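Local coordinates for homocysteine S-methyltransferase (Escherichia coli, PDB 5DMM), which transfers a methyl group from S-methylmethionine, or less efficiently S-adenosylmethionine, to homocysteine to make methionine, using a zinc ion as cofactor, at residues L17-A22 with A63-T68; A69-T74 with A119-P124; Q87-I92 with V154-D159; G123-Y128 with Q147-P152; L165-L170 with A189-S194. All blocks are in the same frame, centred on the assembly; numbering follows the deposited sequence.

How the contacts relate
All five contacts belong to one TIM-barrel domain. Contacts 1, 2 and 5 lie at the sheet and reach the bound homocysteine, whereas contacts 3 and 4 lie farther out, on helix 143-159. Contact 1 joins strands 17-18 and 65-67. The latter pairs with contact 2 through Ala66 O and Ala119 N, 2.7 Å apart. Contacts 2 and 5, with centres about 10 Å apart, meet over neighbouring strands, and Ser121 OG approaches Glu168 OE2 to 2.6 Å beside the ligand. Contact 4 shares Gly123 and Pro124 with contact 2. Contact 3 is centred about 16 Å from contact 5, which it reaches through Leu157 and Leu158 on Leu165.

Contact 1 (L17-A22 with A63-T68); sequences LLLDGA and AQCAIT
Leu18 O receives two backbone N-H groups: Gln64 N at 2.8 Å and, in a longer, weak bond, Cys65 N. Gln64 also answers with its side chain, for its OE1 accepts the N-H of Leu18 at 3.0 Å in a nearly straight bond (173°), so one glutamine supplies both a donor and an acceptor to the same leucine. The amide NE2 turns to Gln14. Further along, Asp20 reaches across with its carboxylate. CG stands between the backbone N and the carbonyl carbon (chi1 61°), and this sends OD2 over to Ile67 N at 2.9 Å. The donor arrives from well above the carboxylate plane, although the N-H itself aims almost straight at the oxygen (176°). Asp20 OD1 lies 3.4 Å from Ile67 CG1, so the aliphatic chain also packs on the acid. Amid these polar grips, the CD2 methyls of Leu17 and Leu19 converge on Cys65 CB from one side, where a small side chain fits; Leu19 CD2 is 3.8 Å from Cys65 CB. Ala63 CB packs against Leu19 O, a buried carbonyl oxygen with no polar partner in the model. The contact joins strands 17-18 and 65-67 of the TIM barrel, with Ile67 belonging to the homocysteine pocket. The chemistry implies that side-chain amide and carboxylate groups extend a brief backbone pairing, with Asp20 fixing the backbone of a pocket residue.

Contact 2 (A69-T74 with A119-P124); sequences ASYQAT and AGSVGP. With HCS (2-amino-4-mercapto-butyric acid), chain F.
Tyr71 and Gly123 bring their CA atoms to 4.6 Å, where a type I turn, Ser70 to Ala73, passes the end of strand 119-122. Gly123 suits this spot because a CB there would collide with Tyr71 O. Ser70 OG donates to Ser121 O at 2.7 Å, in the carbonyl plane and on a lone pair. A water joins Tyr71 O to Pro124 O, donating to both. The Tyr71 ring carries the ligand side: a chi1 of 179° turns it away from its own backbone N and under the ligand, with HCS CG 3.8 Å above the ring plane, over the centre. The amino end comes close as well, HCS N lying 3.1 Å from Tyr71 CB. Ser121 OG sits at the ring's edge and is hydrogen-bonded to Glu168, another residue of the homocysteine pocket. Pro124 CD packs obliquely on Tyr71 CE1 at 3.5 Å, while the phenol OH is held by Glu134. Replacing Tyr71 by an alanine would probably open a gap beneath the homocysteine side chain and leave Glu134 without its hydroxyl mate. Tyr71 thus makes an aromatic floor for homocysteine, fixed at its far end by a hydrogen bond and at its root by a loop tied to the strand.

Contact 3 (Q87-I92 with V154-D159); sequences QSKALI and VEALLD
Lys89 meets Ala156 first with its CB, 3.9 Å from Ala156 CB, at the point where the two helices come nearest. From there the chain bends at chi2 and chi3, which carries Lys89 CD to within 3.4 Å of Pro152 O. The tip, NZ, ends 3.8 Å from Glu155 OE1 in a long salt bridge, while the other carboxylate oxygen of the glutamate is bonded to Tyr186. NZ also donates to a water at 3.1 Å, and that water donates in turn to Asp159 OD2, so lysine links two acids one helical turn apart. A long, flexible residue suits the partly exposed margin, covering alanine with its stem and reaching acids with its amine. Deeper in, Ile92 takes over: its CG2 touches Ala156 CB and Leu157 CD2, each at 3.6 Å, and its side chain crosses that of Leu157 at about a right angle. Ala156 is the small residue that lets the segment axes approach to 8.7 Å. With a crossing angle of -43° and broadly parallel directions, helices 85-109 and 143-159 pack as neighbours in the outer helical layer of a TIM barrel, one after strand 65-67 and the other after strand 117-122.

Contact 4 (G123-Y128 with Q147-P152); sequences GPYGAY and QAFHRP
Tyr125 directs the CD1 corner of its ring at the middle of the Phe149 face, 3.6 Å above that plane, in an edge-to-face pair. The planes stand at 82° and the centroids 5.0 Å apart. With a chi1 of 168°, Phe149 swings its ring out from helix 143-159 into the corner formed by Gly123 to Tyr128. The far end of the ring also finds company there: Phe149 CE2 comes to 3.7 Å from Tyr125 CA, and CE1 to 3.7 Å from Tyr128 CB, with the Tyr128 ring set obliquely. Phenylalanine suits this place because it offers a face to Tyr125 while its CE1 rim packs on Tyr128 CB. Beside it, His150 turns its ring edge to Gly123, with CE1 of His150 3.2 Å from Gly123 O, while Phe149 CD2 lies over the imidazole face.

Outside this first shell, Glu175 receives both His150 NE2 and the backbone N-H of Tyr125, so one carboxylate positions the histidine and the Tyr125 backbone together. Tyr139 meets Tyr125 in a further edge-to-face pair, and Ala76 of helix 75-78 touches both Tyr128 and Phe149. The apolar grip between helix 143-159 and the loop following strand 117-122 therefore comes from an aromatic cluster, while the acid beside it orients the imidazole by hydrogen bonding.

Contact 5 (L165-L170 with A189-S194); sequences LACETL and ARAWFS. With HCS (2-amino-4-mercapto-butyric acid), chain F.
Leu165 and Ala191 begin a parallel pairing of neighbouring TIM-barrel strands, the two ends of a beta-alpha-beta unit whose helix is 173-183. Backbone bonds run from Leu165 N to Arg190 O, from Trp192 N to Leu165 O, from Cys167 N to Trp192 O, and from Ser194 N to Cys167 O, the last at 2.8 Å. The tight part lies on the two faces of this pair. On one, a chi1 of 76° folds the Trp192 indole back over Ala166, whose CA makes a CH-pi contact 4.0 Å from the centroid of the five-membered ring. Ala166 CB stands 3.4 Å from Trp192 CZ2, close enough that only a small residue fits beneath. The indole NE1 donates to Tyr253 OH. Replacing Trp192 by an alanine would probably open a gap over Ala166 and cost Tyr253 its indole N-H. On the other face, Cys167 CB makes a CH-pi contact 4.1 Å from the Phe193 centroid, SG adds an oblique sulfur-aromatic contact, and Leu170 CD1 reaches CD2 of that ring.

Looser is the partly exposed Arg190 side chain: its CB is directed away from segment 165-170, and NH1 turns back to Ala189 O. At the other end the chain turns a corner at Thr169 and meets the homocysteine. Glu168 OE2 lies 2.6 Å from HCS OXT, with OE1 bonded to Tyr253, and Thr169 OG1 is 3.2 Å from HCS SD. Just past the corner, Leu170 N donates to a lone pair of Ser194 O, 3.1 Å away and nearly straight at 171°.

Contact 1 (L17-A22 with A63-T68)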
# COMPACT_ATOMS: atom_id res chain seq x y z
N LEU A 17 -10.90 -7.05 -6.65
CA LEU A 17 -9.50 -7.47 -6.61
C LEU A 17 -9.06 -7.53 -5.15
O LEU A 17 -9.12 -6.51 -4.46
CB LEU A 17 -8.63 -6.48 -7.40
CG LEU A 17 -7.24 -6.78 -7.93
CD1 LEU A 17 -6.91 -5.75 -9.00
CD2 LEU A 17 -6.20 -6.75 -6.81
N LEU A 18 -8.60 -8.68 -4.66
CA LEU A 18 -8.23 -8.75 -3.25
C LEU A 18 -6.78 -8.34 -3.04
O LEU A 18 -5.89 -8.76 -3.78
CB LEU A 18 -8.47 -10.16 -2.67
CG LEU A 18 -9.93 -10.59 -2.50
CD1 LEU A 18 -9.97 -11.97 -1.86
CD2 LEU A 18 -10.73 -9.59 -1.67
N LEU A 19 -6.55 -7.51 -2.03
CA LEU A 19 -5.20 -7.16 -1.62
C LEU A 19 -4.73 -8.14 -0.56
O LEU A 19 -5.40 -9.15 -0.31
CB LEU A 19 -5.15 -5.72 -1.10
CG LEU A 19 -5.72 -4.68 -2.07
CD1 LEU A 19 -5.62 -3.27 -1.50
CD2 LEU A 19 -5.01 -4.78 -3.41
N ASP A 20 -3.59 -7.86 0.05
CA ASP A 20 -3.12 -8.71 1.13
C ASP A 20 -3.45 -8.04 2.45
O ASP A 20 -4.27 -7.12 2.50
CB ASP A 20 -1.61 -8.98 1.01
CG ASP A 20 -0.78 -7.72 1.07
OD1 ASP A 20 -1.33 -6.59 1.09
OD2 ASP A 20 0.47 -7.85 1.08
N GLY A 21 -2.80 -8.48 3.51
CA GLY A 21 -3.00 -7.90 4.83
C GLY A 21 -1.66 -7.60 5.47
O GLY A 21 -0.63 -7.57 4.79
N ALA A 22 -1.66 -7.42 6.79
CA ALA A 22 -0.45 -7.01 7.49
C ALA A 22 0.67 -8.06 7.43
O ALA A 22 0.44 -9.26 7.48
CB ALA A 22 -0.77 -6.68 8.95
N ALA A 63 -5.30 -13.47 -1.93
CA ALA A 63 -4.80 -12.17 -2.37
C ALA A 63 -4.37 -12.23 -3.82
O ALA A 63 -3.74 -13.20 -4.25
CB ALA A 63 -3.62 -11.71 -1.49
N GLN A 64 -4.69 -11.19 -4.59
CA GLN A 64 -4.23 -11.13 -5.97
C GLN A 64 -3.19 -10.03 -6.14
O GLN A 64 -2.66 -9.83 -7.24
CB GLN A 64 -5.42 -10.91 -6.91
CG GLN A 64 -6.42 -12.05 -6.78
CD GLN A 64 -7.81 -11.66 -7.23
OE1 GLN A 64 -8.57 -11.04 -6.48
NE2 GLN A 64 -8.16 -12.04 -8.45
N CYS A 65 -2.90 -9.33 -5.05
CA CYS A 65 -1.85 -8.31 -5.03
C CYS A 65 -1.11 -8.33 -3.70
O CYS A 65 -1.72 -8.19 -2.64
CB CYS A 65 -2.45 -6.92 -5.28
SG CYS A 65 -1.19 -5.61 -5.47
N ALA A 66 0.21 -8.51 -3.76
CA ALA A 66 1.05 -8.38 -2.58
C ALA A 66 1.56 -6.95 -2.43
O ALA A 66 1.93 -6.32 -3.43
CB ALA A 66 2.23 -9.36 -2.63
N ILE A 67 1.61 -6.44 -1.21
CA ILE A 67 2.21 -5.13 -0.98
C ILE A 67 3.56 -5.33 -0.30
O ILE A 67 3.63 -5.96 0.74
CB ILE A 67 1.31 -4.23 -0.12
CG1 ILE A 67 -0.04 -4.04 -0.82
CG2 ILE A 67 1.98 -2.87 0.13
CD1 ILE A 67 -1.10 -3.26 -0.02
N THR A 68 4.62 -4.79 -0.89
CA THR A 68 5.99 -5.07 -0.42
C THR A 68 6.26 -4.47 0.95
O THR A 68 5.57 -3.55 1.40
CB THR A 68 7.04 -4.56 -1.41
OG1 THR A 68 6.90 -3.13 -1.58
CG2 THR A 68 6.87 -5.24 -2.77

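Contact 2 (A69-T74 with A119-P124)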
# COMPACT_ATOMS: atom_id res chain seq x y z
N ALA A 69 7.29 -5.00 1.62
CA ALA A 69 7.65 -4.54 2.96
C ALA A 69 8.52 -3.28 2.93
O ALA A 69 9.57 -3.24 3.59
CB ALA A 69 8.36 -5.65 3.72
N SER A 70 8.12 -2.27 2.16
CA SER A 70 8.96 -1.09 1.96
C SER A 70 8.35 0.18 2.54
O SER A 70 8.82 1.28 2.25
CB SER A 70 9.25 -0.88 0.47
OG SER A 70 8.04 -0.95 -0.28
N TYR A 71 7.29 0.04 3.33
CA TYR A 71 6.56 1.18 3.88
C TYR A 71 7.45 2.21 4.59
O TYR A 71 7.23 3.43 4.50
CB TYR A 71 5.50 0.67 4.85
CG TYR A 71 4.68 1.75 5.53
CD1 TYR A 71 3.72 2.46 4.82
CD2 TYR A 71 4.86 2.04 6.87
CE1 TYR A 71 2.96 3.44 5.42
CE2 TYR A 71 4.10 3.02 7.50
CZ TYR A 71 3.15 3.71 6.77
OH TYR A 71 2.40 4.68 7.38
N GLN A 72 8.45 1.70 5.32
CA GLN A 72 9.39 2.55 6.03
C GLN A 72 10.83 2.34 5.54
O GLN A 72 11.79 2.67 6.23
CB GLN A 72 9.27 2.32 7.55
CG GLN A 72 8.19 3.23 8.15
CD GLN A 72 7.55 2.70 9.42
OE1 GLN A 72 7.32 1.50 9.56
NE2 GLN A 72 7.24 3.61 10.34
N ALA A 73 10.95 1.82 4.33
CA ALA A 73 12.26 1.63 3.70
C ALA A 73 12.61 2.79 2.75
O ALA A 73 12.26 2.77 1.57
CB ALA A 73 12.30 0.30 2.97
N THR A 74 13.29 3.79 3.28
CA THR A 74 13.84 4.88 2.48
C THR A 74 15.29 5.09 2.89
O THR A 74 15.67 4.72 3.99
CB THR A 74 13.10 6.21 2.67
OG1 THR A 74 13.10 6.54 4.07
CG2 THR A 74 11.65 6.13 2.14
N ALA A 119 2.66 -4.86 -5.60
CA ALA A 119 2.63 -3.41 -5.46
C ALA A 119 3.73 -2.96 -4.53
O ALA A 119 3.85 -3.49 -3.42
CB ALA A 119 1.27 -2.95 -4.95
N GLY A 120 4.53 -1.98 -4.96
CA GLY A 120 5.60 -1.47 -4.11
C GLY A 120 5.06 -0.45 -3.11
O GLY A 120 4.49 0.57 -3.50
N SER A 121 5.24 -0.73 -1.82
CA SER A 121 4.73 0.17 -0.79
C SER A 121 5.53 1.47 -0.71
O SER A 121 6.77 1.46 -0.53
CB SER A 121 4.74 -0.50 0.57
OG SER A 121 4.43 0.47 1.54
N VAL A 122 4.81 2.58 -0.82
CA VAL A 122 5.36 3.91 -0.62
C VAL A 122 4.65 4.58 0.55
O VAL A 122 3.50 5.03 0.42
CB VAL A 122 5.20 4.77 -1.90
CG1 VAL A 122 5.51 6.25 -1.62
CG2 VAL A 122 6.11 4.23 -2.99
N GLY A 123 5.32 4.63 1.69
CA GLY A 123 4.72 5.23 2.87
C GLY A 123 4.99 6.72 2.92
O GLY A 123 5.85 7.23 2.20
N PRO A 124 4.27 7.43 3.80
CA PRO A 124 4.39 8.89 3.88
C PRO A 124 5.64 9.32 4.63
O PRO A 124 6.23 8.54 5.36
CB PRO A 124 3.14 9.30 4.67
CG PRO A 124 2.89 8.12 5.59
CD PRO A 124 3.29 6.90 4.78
N HCS F . 3.13 -1.13 5.87
CA HCS F . 1.72 -1.28 5.58
CB HCS F . 1.00 0.04 5.85
CG HCS F . 1.13 0.44 7.31
SD HCS F . -0.01 1.81 7.66
C HCS F . 1.54 -1.67 4.14
OXT HCS F . 2.55 -1.77 3.42
O HCS F . 0.38 -1.87 3.72
O HOH W 1 7.95 6.19 4.82

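Contact 3 (Q87-I92 with V154-D159)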
# COMPACT_ATOMS: atom_id res chain seq x y z
N GLN A 87 22.77 1.10 -0.63
CA GLN A 87 22.46 -0.01 0.26
C GLN A 87 20.95 -0.04 0.51
O GLN A 87 20.33 -1.10 0.47
CB GLN A 87 23.21 0.11 1.59
CG GLN A 87 24.72 -0.15 1.47
CD GLN A 87 25.46 0.17 2.76
OE1 GLN A 87 25.46 1.31 3.22
NE2 GLN A 87 26.10 -0.85 3.35
N SER A 88 20.39 1.14 0.76
CA SER A 88 18.95 1.26 1.04
C SER A 88 18.12 0.84 -0.17
O SER A 88 17.12 0.11 -0.03
CB SER A 88 18.62 2.69 1.47
OG SER A 88 19.19 2.98 2.74
N LYS A 89 18.52 1.29 -1.36
CA LYS A 89 17.82 0.90 -2.58
C LYS A 89 17.92 -0.60 -2.83
O LYS A 89 17.00 -1.22 -3.36
CB LYS A 89 18.34 1.70 -3.80
CG LYS A 89 18.20 3.20 -3.62
CD LYS A 89 17.90 3.98 -4.88
CE LYS A 89 18.80 3.65 -6.03
NZ LYS A 89 18.40 4.47 -7.22
N ALA A 90 19.04 -1.21 -2.45
CA ALA A 90 19.17 -2.66 -2.52
C ALA A 90 18.10 -3.36 -1.69
O ALA A 90 17.49 -4.35 -2.12
CB ALA A 90 20.59 -3.10 -2.06
N LEU A 91 17.85 -2.85 -0.48
CA LEU A 91 16.89 -3.49 0.40
C LEU A 91 15.47 -3.24 -0.10
O LEU A 91 14.60 -4.11 -0.01
CB LEU A 91 17.04 -2.99 1.83
CG LEU A 91 18.34 -3.41 2.50
CD1 LEU A 91 18.37 -2.96 3.94
CD2 LEU A 91 18.47 -4.92 2.43
N ILE A 92 15.24 -2.04 -0.64
CA ILE A 92 13.93 -1.72 -1.20
C ILE A 92 13.65 -2.67 -2.36
O ILE A 92 12.55 -3.25 -2.45
CB ILE A 92 13.87 -0.26 -1.65
CG1 ILE A 92 13.92 0.66 -0.42
CG2 ILE A 92 12.60 0.00 -2.46
CD1 ILE A 92 14.38 2.06 -0.74
N VAL A 154 10.95 5.19 -5.03
CA VAL A 154 10.17 5.03 -6.26
C VAL A 154 11.03 4.37 -7.33
O VAL A 154 10.61 3.42 -7.97
CB VAL A 154 9.62 6.38 -6.78
CG1 VAL A 154 9.12 6.24 -8.20
CG2 VAL A 154 8.49 6.87 -5.86
N GLU A 155 12.26 4.85 -7.50
CA GLU A 155 13.14 4.29 -8.51
C GLU A 155 13.48 2.83 -8.24
O GLU A 155 13.42 1.99 -9.14
CB GLU A 155 14.40 5.15 -8.64
CG GLU A 155 14.08 6.44 -9.39
CD GLU A 155 15.29 7.36 -9.63
OE1 GLU A 155 16.43 6.99 -9.26
OE2 GLU A 155 15.09 8.45 -10.19
N ALA A 156 13.78 2.51 -6.99
CA ALA A 156 14.18 1.16 -6.62
C ALA A 156 13.03 0.16 -6.80
O ALA A 156 13.24 -0.97 -7.27
CB ALA A 156 14.69 1.13 -5.19
N LEU A 157 11.82 0.58 -6.45
CA LEU A 157 10.64 -0.28 -6.58
C LEU A 157 10.32 -0.56 -8.05
O LEU A 157 10.00 -1.69 -8.43
CB LEU A 157 9.43 0.35 -5.88
CG LEU A 157 9.45 0.44 -4.35
CD1 LEU A 157 8.28 1.30 -3.84
CD2 LEU A 157 9.36 -0.94 -3.68
N LEU A 158 10.42 0.46 -8.90
CA LEU A 158 10.13 0.30 -10.32
C LEU A 158 11.22 -0.54 -10.99
O LEU A 158 10.93 -1.46 -11.76
CB LEU A 158 9.99 1.67 -11.01
CG LEU A 158 8.78 2.52 -10.58
CD1 LEU A 158 8.81 3.92 -11.20
CD2 LEU A 158 7.47 1.82 -10.92
N ASP A 159 12.48 -0.25 -10.67
CA ASP A 159 13.60 -0.98 -11.27
C ASP A 159 13.60 -2.45 -10.89
O ASP A 159 14.07 -3.29 -11.66
CB ASP A 159 14.94 -0.37 -10.86
CG ASP A 159 15.21 0.93 -11.56
OD1 ASP A 159 14.56 1.21 -12.60
OD2 ASP A 159 16.07 1.70 -11.08
O HOH W 2 16.97 2.13 -8.64

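Contact 4 (G123-Y128 with Q147-P152)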
# COMPACT_ATOMS: atom_id res chain seq x y z
N GLY A 123 5.32 4.63 1.69
CA GLY A 123 4.72 5.23 2.87
C GLY A 123 4.99 6.72 2.92
O GLY A 123 5.85 7.23 2.20
N PRO A 124 4.27 7.43 3.80
CA PRO A 124 4.39 8.89 3.88
C PRO A 124 5.64 9.32 4.63
O PRO A 124 6.23 8.54 5.36
CB PRO A 124 3.14 9.30 4.67
CG PRO A 124 2.89 8.12 5.59
CD PRO A 124 3.29 6.90 4.78
N TYR A 125 6.01 10.59 4.45
CA TYR A 125 7.10 11.22 5.17
C TYR A 125 6.87 11.12 6.69
O TYR A 125 7.81 10.94 7.46
CB TYR A 125 7.23 12.68 4.73
CG TYR A 125 8.39 13.42 5.34
CD1 TYR A 125 9.69 13.22 4.89
CD2 TYR A 125 8.19 14.33 6.38
CE1 TYR A 125 10.76 13.90 5.45
CE2 TYR A 125 9.25 15.02 6.94
CZ TYR A 125 10.53 14.79 6.47
OH TYR A 125 11.59 15.47 7.03
N GLY A 126 5.61 11.18 7.09
CA GLY A 126 5.25 11.04 8.49
C GLY A 126 5.71 9.76 9.16
O GLY A 126 6.00 9.75 10.36
N ALA A 127 5.76 8.68 8.39
CA ALA A 127 6.18 7.39 8.92
C ALA A 127 7.68 7.40 9.21
O ALA A 127 8.15 6.72 10.12
CB ALA A 127 5.84 6.27 7.94
N TYR A 128 8.42 8.18 8.43
CA TYR A 128 9.85 8.36 8.68
C TYR A 128 10.09 9.17 9.95
O TYR A 128 11.01 8.88 10.73
CB TYR A 128 10.52 9.02 7.47
CG TYR A 128 11.79 9.77 7.80
CD1 TYR A 128 12.96 9.10 8.15
CD2 TYR A 128 11.82 11.17 7.75
CE1 TYR A 128 14.13 9.79 8.45
CE2 TYR A 128 12.98 11.87 8.05
CZ TYR A 128 14.12 11.17 8.39
OH TYR A 128 15.27 11.87 8.69
N GLN A 147 10.06 15.36 -2.75
CA GLN A 147 10.47 14.57 -3.90
C GLN A 147 11.83 13.92 -3.68
O GLN A 147 12.03 12.76 -4.06
CB GLN A 147 10.44 15.44 -5.17
CG GLN A 147 9.02 15.77 -5.62
CD GLN A 147 8.95 16.62 -6.87
OE1 GLN A 147 9.92 17.30 -7.22
NE2 GLN A 147 7.80 16.59 -7.54
N ALA A 148 12.76 14.63 -3.04
CA ALA A 148 14.06 14.03 -2.70
C ALA A 148 13.92 12.86 -1.72
O ALA A 148 14.67 11.88 -1.79
CB ALA A 148 15.01 15.08 -2.13
N PHE A 149 12.97 12.97 -0.80
CA PHE A 149 12.70 11.91 0.17
C PHE A 149 12.16 10.67 -0.52
O PHE A 149 12.58 9.55 -0.22
CB PHE A 149 11.70 12.38 1.24
CG PHE A 149 11.14 11.27 2.10
CD1 PHE A 149 11.88 10.75 3.15
CD2 PHE A 149 9.88 10.77 1.86
CE1 PHE A 149 11.37 9.73 3.95
CE2 PHE A 149 9.35 9.75 2.66
CZ PHE A 149 10.10 9.23 3.70
N HIS A 150 11.23 10.87 -1.45
CA HIS A 150 10.54 9.75 -2.07
C HIS A 150 11.24 9.14 -3.28
O HIS A 150 11.07 7.95 -3.56
CB HIS A 150 9.14 10.20 -2.52
CG HIS A 150 8.14 10.25 -1.41
ND1 HIS A 150 7.70 9.11 -0.76
CD2 HIS A 150 7.50 11.29 -0.83
CE1 HIS A 150 6.81 9.46 0.16
NE2 HIS A 150 6.68 10.78 0.14
N ARG A 151 12.00 9.95 -4.01
CA ARG A 151 12.58 9.52 -5.30
C ARG A 151 13.36 8.19 -5.28
O ARG A 151 13.08 7.33 -6.11
CB ARG A 151 13.48 10.63 -5.86
CG ARG A 151 14.14 10.26 -7.18
CD ARG A 151 14.90 11.45 -7.80
NE ARG A 151 14.00 12.54 -8.17
CZ ARG A 151 13.96 13.73 -7.56
NH1 ARG A 151 14.79 13.98 -6.55
NH2 ARG A 151 13.11 14.66 -7.97
N PRO A 152 14.34 8.02 -4.37
CA PRO A 152 15.11 6.75 -4.42
C PRO A 152 14.26 5.49 -4.26
O PRO A 152 14.55 4.47 -4.90
CB PRO A 152 16.06 6.86 -3.23
CG PRO A 152 16.05 8.26 -2.80
CD PRO A 152 14.75 8.86 -3.23

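Contact 5 (L165-L170 with A189-S194)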
# COMPACT_ATOMS: atom_id res chain seq x y z
N LEU A 165 2.66 1.04 -7.78
CA LEU A 165 3.07 1.64 -6.53
C LEU A 165 1.85 1.82 -5.66
O LEU A 165 0.81 2.34 -6.10
CB LEU A 165 3.75 2.99 -6.75
CG LEU A 165 4.99 2.99 -7.65
CD1 LEU A 165 5.52 4.40 -7.84
CD2 LEU A 165 6.08 2.11 -7.05
N ALA A 166 1.98 1.37 -4.42
CA ALA A 166 0.96 1.60 -3.40
C ALA A 166 1.37 2.80 -2.55
O ALA A 166 2.10 2.65 -1.55
CB ALA A 166 0.80 0.37 -2.54
N CYS A 167 0.95 3.99 -2.95
CA CYS A 167 1.26 5.19 -2.20
C CYS A 167 0.18 5.28 -1.13
O CYS A 167 -0.96 5.60 -1.44
CB CYS A 167 1.27 6.42 -3.10
SG CYS A 167 2.48 6.27 -4.45
N GLU A 168 0.53 4.98 0.11
CA GLU A 168 -0.48 4.65 1.11
C GLU A 168 -0.31 5.34 2.45
O GLU A 168 0.77 5.83 2.79
CB GLU A 168 -0.49 3.14 1.33
CG GLU A 168 0.86 2.61 1.86
CD GLU A 168 0.88 1.11 2.05
OE1 GLU A 168 -0.19 0.47 1.90
OE2 GLU A 168 1.97 0.56 2.35
N THR A 169 -1.39 5.35 3.23
CA THR A 169 -1.40 5.95 4.57
C THR A 169 -1.01 7.43 4.50
O THR A 169 -0.38 7.97 5.42
CB THR A 169 -0.44 5.18 5.53
OG1 THR A 169 -0.42 3.79 5.20
CG2 THR A 169 -0.87 5.34 6.99
N LEU A 170 -1.41 8.09 3.42
CA LEU A 170 -1.01 9.48 3.14
C LEU A 170 -1.92 10.49 3.84
O LEU A 170 -3.12 10.48 3.61
CB LEU A 170 -1.02 9.73 1.64
CG LEU A 170 -0.26 8.75 0.73
CD1 LEU A 170 -0.48 9.12 -0.72
CD2 LEU A 170 1.23 8.73 1.06
N ALA A 189 5.17 4.13 -14.83
CA ALA A 189 4.67 3.86 -13.49
C ALA A 189 3.16 4.01 -13.43
O ALA A 189 2.59 4.88 -14.06
CB ALA A 189 5.33 4.79 -12.47
N ARG A 190 2.53 3.15 -12.64
CA ARG A 190 1.13 3.30 -12.28
C ARG A 190 1.02 3.22 -10.76
O ARG A 190 1.83 2.53 -10.14
CB ARG A 190 0.28 2.22 -12.96
CG ARG A 190 0.37 2.25 -14.49
CD ARG A 190 -0.26 3.51 -15.06
NE ARG A 190 -0.29 3.51 -16.52
CZ ARG A 190 0.69 4.00 -17.29
NH1 ARG A 190 1.78 4.53 -16.74
NH2 ARG A 190 0.57 3.97 -18.61
N ALA A 191 0.05 3.91 -10.16
CA ALA A 191 -0.07 3.91 -8.70
C ALA A 191 -1.51 4.01 -8.22
O ALA A 191 -2.37 4.54 -8.93
CB ALA A 191 0.74 5.06 -8.11
N TRP A 192 -1.76 3.51 -7.01
CA TRP A 192 -2.94 3.95 -6.27
C TRP A 192 -2.46 4.88 -5.18
O TRP A 192 -1.31 4.82 -4.75
CB TRP A 192 -3.78 2.77 -5.72
CG TRP A 192 -3.31 2.00 -4.48
CD1 TRP A 192 -3.20 2.46 -3.20
CD2 TRP A 192 -2.97 0.60 -4.43
NE1 TRP A 192 -2.79 1.43 -2.36
CE2 TRP A 192 -2.65 0.29 -3.09
CE3 TRP A 192 -2.91 -0.42 -5.39
CZ2 TRP A 192 -2.27 -1.00 -2.69
CZ3 TRP A 192 -2.54 -1.70 -4.99
CH2 TRP A 192 -2.22 -1.98 -3.66
N PHE A 193 -3.34 5.80 -4.79
CA PHE A 193 -3.10 6.71 -3.68
C PHE A 193 -4.17 6.43 -2.63
O PHE A 193 -5.37 6.57 -2.90
CB PHE A 193 -3.18 8.18 -4.13
CG PHE A 193 -1.90 8.70 -4.75
CD1 PHE A 193 -1.27 8.02 -5.79
CD2 PHE A 193 -1.35 9.91 -4.33
CE1 PHE A 193 -0.09 8.52 -6.37
CE2 PHE A 193 -0.18 10.41 -4.91
CZ PHE A 193 0.45 9.72 -5.93
N SER A 194 -3.72 6.04 -1.44
CA SER A 194 -4.64 5.76 -0.35
C SER A 194 -4.31 6.65 0.85
O SER A 194 -3.14 6.87 1.16
CB SER A 194 -4.57 4.28 0.02
OG SER A 194 -5.42 4.00 1.12
N HCS F . 3.13 -1.13 5.87
CA HCS F . 1.72 -1.28 5.58
CB HCS F . 1.00 0.04 5.85
CG HCS F . 1.13 0.44 7.31
SD HCS F . -0.01 1.81 7.66
C HCS F . 1.54 -1.67 4.14
OXT HCS F . 2.55 -1.77 3.42
O HCS F . 0.38 -1.87 3.72